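Side-chain contacts in type IV pilus assembly protein PilF (Pseudomonas aeruginosa, PDB 2HO1), which is required for type IV pilus biogenesis, acting in the outer membrane localization and assembly of PilQ into dodecameric secretins: residues 143-148 with 175-180; 123-128 with 161-166; 181-186 with 208-213. All coordinates share one frame; numbering follows the deposited sequence.

Contact 1 (143-148 with 175-180); sequences VFENLG and PSVALE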
loop_
_atom_site.group_PDB
_atom_site.type_symbol
_atom_site.label_atom_id
_atom_site.label_comp_id
_atom_site.label_asym_id
_atom_site.label_seq_id
_atom_site.Cartn_x
_atom_site.Cartn_y
_atom_site.Cartn_z
ATOM N N VAL A 143 -2.349 9.844 -5.408
ATOM C CA VAL A 143 -1.982 8.453 -5.338
ATOM C C VAL A 143 -3.185 7.646 -4.839
ATOM O O VAL A 143 -3.496 6.589 -5.396
ATOM C CB VAL A 143 -0.789 8.243 -4.380
ATOM C CG1 VAL A 143 -0.554 6.778 -4.164
ATOM C CG2 VAL A 143 0.445 8.929 -4.948
ATOM N N PHE A 144 -3.862 8.131 -3.801
ATOM C CA PHE A 144 -5.022 7.428 -3.276
ATOM C C PHE A 144 -6.216 7.483 -4.225
ATOM O O PHE A 144 -7.051 6.559 -4.248
ATOM C CB PHE A 144 -5.427 7.967 -1.911
ATOM C CG PHE A 144 -4.522 7.517 -0.807
ATOM C CD1 PHE A 144 -4.313 6.155 -0.573
ATOM C CD2 PHE A 144 -3.840 8.438 -0.021
ATOM C CE1 PHE A 144 -3.452 5.720 0.406
ATOM C CE2 PHE A 144 -2.966 7.984 0.971
ATOM C CZ PHE A 144 -2.782 6.620 1.173
ATOM N N GLU A 145 -6.341 8.573 -4.969
ATOM C CA GLU A 145 -7.407 8.625 -5.951
ATOM C C GLU A 145 -7.149 7.480 -6.959
ATOM O O GLU A 145 -8.055 6.739 -7.316
ATOM C CB GLU A 145 -7.393 9.950 -6.714
ATOM C CG GLU A 145 -8.422 9.969 -7.847
ATOM C CD GLU A 145 -8.416 11.257 -8.644
ATOM O OE1 GLU A 145 -7.316 11.759 -8.984
ATOM O OE2 GLU A 145 -9.525 11.760 -8.933
ATOM N N ASN A 146 -5.910 7.350 -7.415
ATOM C CA ASN A 146 -5.558 6.306 -8.376
ATOM C C ASN A 146 -5.787 4.892 -7.851
ATOM O O ASN A 146 -6.227 4.019 -8.590
ATOM C CB ASN A 146 -4.117 6.481 -8.864
ATOM C CG ASN A 146 -3.992 7.622 -9.849
ATOM O OD1 ASN A 146 -4.963 7.968 -10.518
ATOM N ND2 ASN A 146 -2.807 8.210 -9.947
ATOM N N LEU A 147 -5.512 4.679 -6.575
ATOM C CA LEU A 147 -5.742 3.379 -5.955
ATOM C C LEU A 147 -7.239 3.108 -5.991
ATOM O O LEU A 147 -7.676 1.973 -6.218
ATOM C CB LEU A 147 -5.204 3.384 -4.516
ATOM C CG LEU A 147 -3.676 3.208 -4.448
ATOM C CD1 LEU A 147 -3.164 3.511 -3.015
ATOM C CD2 LEU A 147 -3.291 1.790 -4.853
ATOM N N GLY A 148 -8.039 4.145 -5.760
ATOM C CA GLY A 148 -9.490 3.980 -5.827
ATOM C C GLY A 148 -9.985 3.667 -7.241
ATOM O O GLY A 148 -10.815 2.780 -7.442
ATOM N N PRO A 175 -13.454 17.742 -6.817
ATOM C CA PRO A 175 -14.780 17.421 -7.366
ATOM C C PRO A 175 -14.856 16.039 -8.013
ATOM O O PRO A 175 -15.833 15.330 -7.828
ATOM C CB PRO A 175 -15.012 18.541 -8.378
ATOM C CG PRO A 175 -14.271 19.706 -7.752
ATOM C CD PRO A 175 -12.982 19.051 -7.310
ATOM N N SER A 176 -13.828 15.649 -8.766
ATOM C CA SER A 176 -13.844 14.352 -9.424
ATOM C C SER A 176 -13.905 13.173 -8.446
ATOM O O SER A 176 -14.557 12.173 -8.740
ATOM C CB SER A 176 -12.646 14.197 -10.374
ATOM O OG SER A 176 -11.416 14.049 -9.687
ATOM N N VAL A 177 -13.245 13.290 -7.293
ATOM C CA VAL A 177 -13.278 12.229 -6.286
ATOM C C VAL A 177 -14.640 12.253 -5.620
ATOM O O VAL A 177 -15.242 11.212 -5.368
ATOM C CB VAL A 177 -12.155 12.383 -5.188
ATOM C CG1 VAL A 177 -12.302 11.266 -4.116
ATOM C CG2 VAL A 177 -10.778 12.302 -5.835
ATOM N N ALA A 178 -15.142 13.446 -5.341
ATOM C CA ALA A 178 -16.462 13.566 -4.730
ATOM C C ALA A 178 -17.511 12.893 -5.600
ATOM O O ALA A 178 -18.474 12.303 -5.085
ATOM C CB ALA A 178 -16.819 15.012 -4.544
ATOM N N LEU A 179 -17.342 12.990 -6.917
ATOM C CA LEU A 179 -18.291 12.377 -7.849
ATOM C C LEU A 179 -18.231 10.860 -7.776
ATOM O O LEU A 179 -19.271 10.200 -7.792
ATOM C CB LEU A 179 -18.020 12.837 -9.296
ATOM C CG LEU A 179 -18.817 12.123 -10.391
ATOM C CD1 LEU A 179 -20.283 12.515 -10.321
ATOM C CD2 LEU A 179 -18.222 12.512 -11.745
ATOM N N GLU A 180 -17.017 10.300 -7.686
ATOM C CA GLU A 180 -16.891 8.847 -7.595
ATOM C C GLU A 180 -17.512 8.386 -6.282
ATOM O O GLU A 180 -18.152 7.343 -6.235
ATOM C CB GLU A 180 -15.429 8.403 -7.672
ATOM C CG GLU A 180 -14.739 8.684 -8.996
ATOM C CD GLU A 180 -15.453 8.057 -10.190
ATOM O OE1 GLU A 180 -15.967 6.935 -10.073
ATOM O OE2 GLU A 180 -15.492 8.692 -11.257
#
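Glu145 reaches from helix 140-153 to Ser176 and Val177 in the first turns of helix 175-187, joining TPR 4 to TPR 5 of the tetratricopeptide superhelix. Along 143-148, the side chains on both flanks of Glu145 pack onto other helices. Val143 and Phe144 come first: Val143 lies on Ala131, while Phe144 packs on Lys166 and on Gln133 of the second subunit. From this segment Glu145 alone touches 175-180. Its CG is anti to the backbone N (chi1 174°) and the chain runs on extended, which spans a gap of 6.9 Å between Glu145 CA and Val177 CA and places the carboxylate at the neighbouring helix. The acid approaches the start of helix 175-187, where the helix dipole would be expected to suit a negative charge. The aliphatic part shares in the packing, with Glu145 CG 3.9 Å from Val177 CG2. Val177 CG2 stands above the carboxylate plane, 3.4 Å from Glu145 OE2, the same oxygen that accepts the hydrogen bond. Next in sequence, Asn146 and Leu147 face helix 121-131 through Leu128. Ser176 is exposed, whereas Val177 is buried and also touches Leu168. The one hydrogen bond across is donated by Ser176 OG to Glu145 OE2 at 3.1 Å, the donor lying nearly on the line of the carboxylate C-O bond.

Contact 2 (123-128 with 161-166); sequences EAYQRL and KEYFEK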
loop_
_atom_site.group_PDB
_atom_site.type_symbol
_atom_site.label_atom_id
_atom_site.label_comp_id
_atom_site.label_asym_id
_atom_site.label_seq_id
_atom_site.Cartn_x
_atom_site.Cartn_y
_atom_site.Cartn_z
ATOM N N GLU A 123 -0.437 -4.260 -12.108
ATOM C CA GLU A 123 0.805 -3.527 -12.025
ATOM C C GLU A 123 0.590 -2.088 -11.555
ATOM O O GLU A 123 1.409 -1.572 -10.815
ATOM C CB GLU A 123 1.532 -3.553 -13.375
ATOM C CG GLU A 123 1.995 -4.951 -13.810
ATOM C CD GLU A 123 2.346 -4.982 -15.297
ATOM O OE1 GLU A 123 1.437 -5.150 -16.122
ATOM O OE2 GLU A 123 3.517 -4.801 -15.644
ATOM N N ALA A 124 -0.493 -1.441 -11.998
ATOM C CA ALA A 124 -0.809 -0.078 -11.560
ATOM C C ALA A 124 -0.924 -0.099 -10.029
ATOM O O ALA A 124 -0.262 0.682 -9.331
ATOM C CB ALA A 124 -2.164 0.388 -12.163
ATOM N N TYR A 125 -1.751 -1.018 -9.528
ATOM C CA TYR A 125 -1.998 -1.164 -8.088
ATOM C C TYR A 125 -0.685 -1.298 -7.322
ATOM O O TYR A 125 -0.449 -0.578 -6.349
ATOM C CB TYR A 125 -2.889 -2.396 -7.834
ATOM C CG TYR A 125 -3.560 -2.397 -6.467
ATOM C CD1 TYR A 125 -4.554 -1.459 -6.154
ATOM C CD2 TYR A 125 -3.210 -3.341 -5.490
ATOM C CE1 TYR A 125 -5.176 -1.457 -4.912
ATOM C CE2 TYR A 125 -3.842 -3.352 -4.233
ATOM C CZ TYR A 125 -4.822 -2.400 -3.963
ATOM O OH TYR A 125 -5.432 -2.388 -2.742
ATOM N N GLN A 126 0.190 -2.195 -7.781
ATOM C CA GLN A 126 1.475 -2.397 -7.147
ATOM C C GLN A 126 2.344 -1.126 -7.077
ATOM O O GLN A 126 2.927 -0.831 -6.012
ATOM C CB GLN A 126 2.248 -3.516 -7.862
ATOM C CG GLN A 126 1.597 -4.905 -7.688
ATOM C CD GLN A 126 2.202 -5.991 -8.600
ATOM O OE1 GLN A 126 2.678 -5.706 -9.709
ATOM N NE2 GLN A 126 2.159 -7.249 -8.139
ATOM N N ARG A 127 2.444 -0.389 -8.192
ATOM C CA ARG A 127 3.264 0.820 -8.209
ATOM C C ARG A 127 2.659 1.876 -7.314
ATOM O O ARG A 127 3.381 2.578 -6.630
ATOM C CB ARG A 127 3.435 1.374 -9.635
ATOM C CG ARG A 127 4.112 0.428 -10.590
ATOM C CD ARG A 127 5.535 0.104 -10.169
ATOM N NE ARG A 127 6.282 -0.628 -11.189
ATOM C CZ ARG A 127 7.596 -0.856 -11.116
ATOM N NH1 ARG A 127 8.282 -0.397 -10.079
ATOM N NH2 ARG A 127 8.229 -1.550 -12.059
ATOM N N LEU A 128 1.332 1.973 -7.311
ATOM C CA LEU A 128 0.640 2.940 -6.482
ATOM C C LEU A 128 0.785 2.614 -4.983
ATOM O O LEU A 128 0.918 3.524 -4.163
ATOM C CB LEU A 128 -0.832 3.019 -6.884
ATOM C CG LEU A 128 -1.016 3.621 -8.282
ATOM C CD1 LEU A 128 -2.459 3.372 -8.760
ATOM C CD2 LEU A 128 -0.681 5.137 -8.265
ATOM N N LYS A 161 -13.910 2.791 -2.384
ATOM C CA LYS A 161 -14.486 3.792 -1.501
ATOM C C LYS A 161 -13.508 4.193 -0.414
ATOM O O LYS A 161 -13.333 5.401 -0.148
ATOM C CB LYS A 161 -15.790 3.251 -0.895
ATOM C CG LYS A 161 -16.552 4.205 -0.014
ATOM C CD LYS A 161 -17.752 3.456 0.544
ATOM C CE LYS A 161 -18.456 4.173 1.691
ATOM N NZ LYS A 161 -19.481 3.234 2.275
ATOM N N GLU A 162 -12.873 3.206 0.221
ATOM C CA GLU A 162 -11.899 3.516 1.269
ATOM C C GLU A 162 -10.727 4.328 0.706
ATOM O O GLU A 162 -10.248 5.248 1.351
ATOM C CB GLU A 162 -11.411 2.236 1.982
ATOM C CG GLU A 162 -12.519 1.620 2.830
ATOM C CD GLU A 162 -12.078 0.503 3.777
ATOM O OE1 GLU A 162 -11.013 0.610 4.445
ATOM O OE2 GLU A 162 -12.839 -0.487 3.872
ATOM N N TYR A 163 -10.279 4.011 -0.503
ATOM C CA TYR A 163 -9.191 4.763 -1.084
ATOM C C TYR A 163 -9.658 6.177 -1.388
ATOM O O TYR A 163 -8.951 7.137 -1.097
ATOM C CB TYR A 163 -8.653 4.071 -2.338
ATOM C CG TYR A 163 -7.712 2.905 -2.017
ATOM C CD1 TYR A 163 -6.620 3.073 -1.143
ATOM C CD2 TYR A 163 -7.900 1.648 -2.600
ATOM C CE1 TYR A 163 -5.735 2.008 -0.862
ATOM C CE2 TYR A 163 -7.032 0.598 -2.331
ATOM C CZ TYR A 163 -5.962 0.776 -1.475
ATOM O OH TYR A 163 -5.100 -0.256 -1.276
ATOM N N PHE A 164 -10.853 6.319 -1.957
ATOM C CA PHE A 164 -11.385 7.647 -2.240
ATOM C C PHE A 164 -11.523 8.501 -0.969
ATOM O O PHE A 164 -11.227 9.694 -0.996
ATOM C CB PHE A 164 -12.725 7.548 -2.983
ATOM C CG PHE A 164 -12.585 7.047 -4.410
ATOM C CD1 PHE A 164 -11.540 7.495 -5.215
ATOM C CD2 PHE A 164 -13.497 6.135 -4.942
ATOM C CE1 PHE A 164 -11.411 7.033 -6.523
ATOM C CE2 PHE A 164 -13.377 5.673 -6.235
ATOM C CZ PHE A 164 -12.340 6.115 -7.029
ATOM N N GLU A 165 -11.961 7.899 0.135
ATOM C CA GLU A 165 -12.063 8.644 1.381
ATOM C C GLU A 165 -10.688 9.118 1.856
ATOM O O GLU A 165 -10.563 10.233 2.389
ATOM C CB GLU A 165 -12.740 7.795 2.467
ATOM C CG GLU A 165 -14.237 7.684 2.277
ATOM C CD GLU A 165 -14.872 6.575 3.109
ATOM O OE1 GLU A 165 -14.134 5.709 3.630
ATOM O OE2 GLU A 165 -16.119 6.547 3.218
ATOM N N LYS A 166 -9.654 8.287 1.685
ATOM C CA LYS A 166 -8.310 8.708 2.087
ATOM C C LYS A 166 -7.878 9.919 1.248
ATOM O O LYS A 166 -7.262 10.878 1.763
ATOM C CB LYS A 166 -7.272 7.565 1.928
ATOM C CG LYS A 166 -7.484 6.350 2.841
ATOM C CD LYS A 166 -6.334 5.359 2.704
ATOM C CE LYS A 166 -6.756 3.962 3.112
ATOM N NZ LYS A 166 -7.178 3.814 4.552
#
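Tyr125 and Tyr163 bridge two helices, 121-131 and 157-170, whose backbones stand well apart, with Tyr125 CA 11.7 Å from Tyr163 CA. Long aromatic side chains are therefore what make the contact, and they link TPR 3 to TPR 4. Tyr125 leaves its helix with CG anti to the backbone N (chi1 -162°), and Tyr163 with CG anti to its carbonyl carbon (chi1 -79°); each phenol is thereby directed into the gap between the helices. The two side chains cross at about a right angle and meet at their hydroxyl ends without stacking. Tyr125 OH lies at the edge of the Tyr163 ring, in its plane, 3.4 Å from Tyr163 CE2. Ring carbons also touch, Tyr125 CE1 standing 3.8 Å from Tyr163 CE2. The central link is a short hydrogen bond of 2.6 Å, given by Tyr163 OH to Tyr125 OH. Leu147 of helix 140-153, the helix that comes between these two in the chain, packs on both tyrosines. The second subunit closes in as well: Gln133 of that subunit lies on Tyr163, and Lys166 and Glu162 make further polar links to it, so this side of the repeats takes part in the interface of the two copies. The buried Tyr125 hydroxyl is held by two hydrogen bonds, one from its own chain and one to the second subunit. Accepting from Tyr163, it can then probably donate its own proton to OE2 of Glu130 of the second subunit, a chain of two hydrogen bonds in which the acid's negative charge would probably polarise both phenols and strengthen the short bond between them.

Contact 3 (181-186 with 208-213); sequences MADLLY and NARSLL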
loop_
_atom_site.group_PDB
_atom_site.type_symbol
_atom_site.label_atom_id
_atom_site.label_comp_id
_atom_site.label_asym_id
_atom_site.label_seq_id
_atom_site.Cartn_x
_atom_site.Cartn_y
_atom_site.Cartn_z
HETATM N N MSE A 181 -17.353 9.175 -5.219
HETATM C CA MSE A 181 -17.959 8.822 -3.928
HETATM C C MSE A 181 -19.476 8.845 -4.061
HETATM O O MSE A 181 -20.164 7.908 -3.641
HETATM C CB MSE A 181 -17.537 9.799 -2.816
HETATM C CG MSE A 181 -16.132 9.588 -2.234
HETATM SE SE MSE A 181 -15.911 7.877 -1.343
HETATM C CE MSE A 181 -17.346 7.953 -0.092
ATOM N N ALA A 182 -20.006 9.923 -4.637
ATOM C CA ALA A 182 -21.462 10.039 -4.816
ATOM C C ALA A 182 -22.010 8.831 -5.581
ATOM O O ALA A 182 -23.043 8.242 -5.205
ATOM C CB ALA A 182 -21.809 11.349 -5.579
ATOM N N ASP A 183 -21.324 8.448 -6.652
ATOM C CA ASP A 183 -21.792 7.318 -7.433
ATOM C C ASP A 183 -21.807 6.037 -6.602
ATOM O O ASP A 183 -22.775 5.269 -6.635
ATOM C CB ASP A 183 -20.926 7.150 -8.685
ATOM C CG ASP A 183 -21.588 6.271 -9.747
ATOM O OD1 ASP A 183 -22.834 6.359 -9.925
ATOM O OD2 ASP A 183 -20.865 5.498 -10.418
ATOM N N LEU A 184 -20.739 5.802 -5.843
ATOM C CA LEU A 184 -20.680 4.593 -5.032
ATOM C C LEU A 184 -21.773 4.581 -3.994
ATOM O O LEU A 184 -22.487 3.597 -3.860
ATOM C CB LEU A 184 -19.325 4.473 -4.349
ATOM C CG LEU A 184 -18.185 4.174 -5.312
ATOM C CD1 LEU A 184 -16.861 4.308 -4.578
ATOM C CD2 LEU A 184 -18.365 2.793 -5.889
ATOM N N LEU A 185 -21.919 5.677 -3.262
ATOM C CA LEU A 185 -22.953 5.742 -2.227
ATOM C C LEU A 185 -24.340 5.585 -2.837
ATOM O O LEU A 185 -25.185 4.864 -2.298
ATOM C CB LEU A 185 -22.841 7.051 -1.461
ATOM C CG LEU A 185 -21.502 7.122 -0.730
ATOM C CD1 LEU A 185 -21.241 8.557 -0.242
ATOM C CD2 LEU A 185 -21.519 6.106 0.429
ATOM N N TYR A 186 -24.581 6.249 -3.962
ATOM C CA TYR A 186 -25.861 6.108 -4.631
ATOM C C TYR A 186 -26.128 4.644 -4.918
ATOM O O TYR A 186 -27.196 4.127 -4.602
ATOM C CB TYR A 186 -25.911 6.909 -5.930
ATOM C CG TYR A 186 -27.166 6.648 -6.727
ATOM C CD1 TYR A 186 -28.384 7.178 -6.330
ATOM C CD2 TYR A 186 -27.139 5.856 -7.862
ATOM C CE1 TYR A 186 -29.535 6.936 -7.047
ATOM C CE2 TYR A 186 -28.285 5.608 -8.585
ATOM C CZ TYR A 186 -29.480 6.151 -8.173
ATOM O OH TYR A 186 -30.627 5.908 -8.891
ATOM N N ASN A 208 -21.111 16.325 -16.685
ATOM C CA ASN A 208 -21.032 15.603 -17.947
ATOM C C ASN A 208 -22.288 14.750 -17.988
ATOM O O ASN A 208 -23.091 14.817 -17.065
ATOM C CB ASN A 208 -19.730 14.758 -18.050
ATOM C CG ASN A 208 -19.530 13.788 -16.875
ATOM O OD1 ASN A 208 -20.477 13.366 -16.217
ATOM N ND2 ASN A 208 -18.281 13.411 -16.636
ATOM N N ALA A 209 -22.475 13.971 -19.042
ATOM C CA ALA A 209 -23.667 13.155 -19.162
ATOM C C ALA A 209 -23.847 12.305 -17.904
ATOM O O ALA A 209 -24.917 12.290 -17.287
ATOM C CB ALA A 209 -23.569 12.275 -20.388
ATOM N N ARG A 210 -22.782 11.601 -17.532
ATOM C CA ARG A 210 -22.784 10.755 -16.353
ATOM C C ARG A 210 -23.242 11.473 -15.086
ATOM O O ARG A 210 -24.153 11.014 -14.413
ATOM C CB ARG A 210 -21.389 10.176 -16.118
ATOM C CG ARG A 210 -21.296 9.305 -14.858
ATOM C CD ARG A 210 -19.858 9.090 -14.424
ATOM N NE ARG A 210 -19.796 8.312 -13.190
ATOM C CZ ARG A 210 -18.698 8.156 -12.462
ATOM N NH1 ARG A 210 -17.576 8.730 -12.846
ATOM N NH2 ARG A 210 -18.731 7.431 -11.353
ATOM N N SER A 211 -22.609 12.591 -14.753
ATOM C CA SER A 211 -22.963 13.306 -13.542
ATOM C C SER A 211 -24.349 13.942 -13.552
ATOM O O SER A 211 -24.991 14.027 -12.497
ATOM C CB SER A 211 -21.897 14.342 -13.181
ATOM O OG SER A 211 -21.791 15.361 -14.136
ATOM N N LEU A 212 -24.821 14.370 -14.724
ATOM C CA LEU A 212 -26.153 14.967 -14.820
ATOM C C LEU A 212 -27.178 13.894 -14.488
ATOM O O LEU A 212 -28.127 14.147 -13.745
ATOM C CB LEU A 212 -26.422 15.546 -16.233
ATOM C CG LEU A 212 -25.652 16.839 -16.530
ATOM C CD1 LEU A 212 -25.699 17.169 -18.017
ATOM C CD2 LEU A 212 -26.225 17.986 -15.684
ATOM N N LEU A 213 -26.978 12.689 -15.005
ATOM C CA LEU A 213 -27.920 11.612 -14.743
ATOM C C LEU A 213 -27.912 11.211 -13.263
ATOM O O LEU A 213 -28.970 10.912 -12.684
ATOM C CB LEU A 213 -27.602 10.402 -15.602
ATOM C CG LEU A 213 -28.596 9.251 -15.445
ATOM C CD1 LEU A 213 -29.971 9.667 -15.971
ATOM C CD2 LEU A 213 -28.091 8.045 -16.193
#
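Asp183 and Arg210 meet at the surface between helix 175-187 and helix 209-221, a polar bridge from TPR 5 to TPR 6. The close part is small. Arg210 NH2 gives a salt-bridging hydrogen bond of 3.0 Å to Asp183 OD2, with an N-H...O angle of 158°, and the same nitrogen rests 3.5 Å from Asp183 CB. The oxygen lies near the guanidinium plane, at the group's edge, but the nitrogen comes to it from above the carboxylate plane. With the two planes 79° apart, this is a bridge made through one N-H...O bond, not a flat two-pronged pair. Arg210 reaches it because its chain is extended from CG to NE. Outside this point the contact is loose: Asp183 CA and Ser211 CA, the nearest CA pair, are 8.6 Å apart, and no apolar side chains interlock across the two segments. Both charges are shared, since Asp183 OD2 also pairs with Lys187, and Arg210 NH1 with Glu180. The start of helix 209-221 is firmly built by comparison. Asn208 and Ser211 form a capping box, with Ser211 N bonded to Asn208 OD1 at 2.7 Å and Asn208 N to Ser211 OG at 2.8 Å. Elsewhere on these helices, Leu212 packs against helix 225-238, Leu185 and Ser211 against helix 191-202, and Met181, a selenomethionine, against helix 157-170.

Overall arrangement
The three contacts follow successive TPR units, from TPR 3 to TPR 4 in contact 2, TPR 4 to TPR 5 in contact 1 and TPR 5 to TPR 6 in contact 3. Contact 2 is buried and aromatic, and is the one tied most closely to the second subunit; contact 1 is partly buried and mixes a charged group with a methyl; contact 3 lies at the surface and is ionic. Contacts 1 and 3 share helix 175-187 and are joined by packing of Leu179 on Ser211. Packing of Phe164 on Gly148 and Met181 connects contact 2 with both of the others.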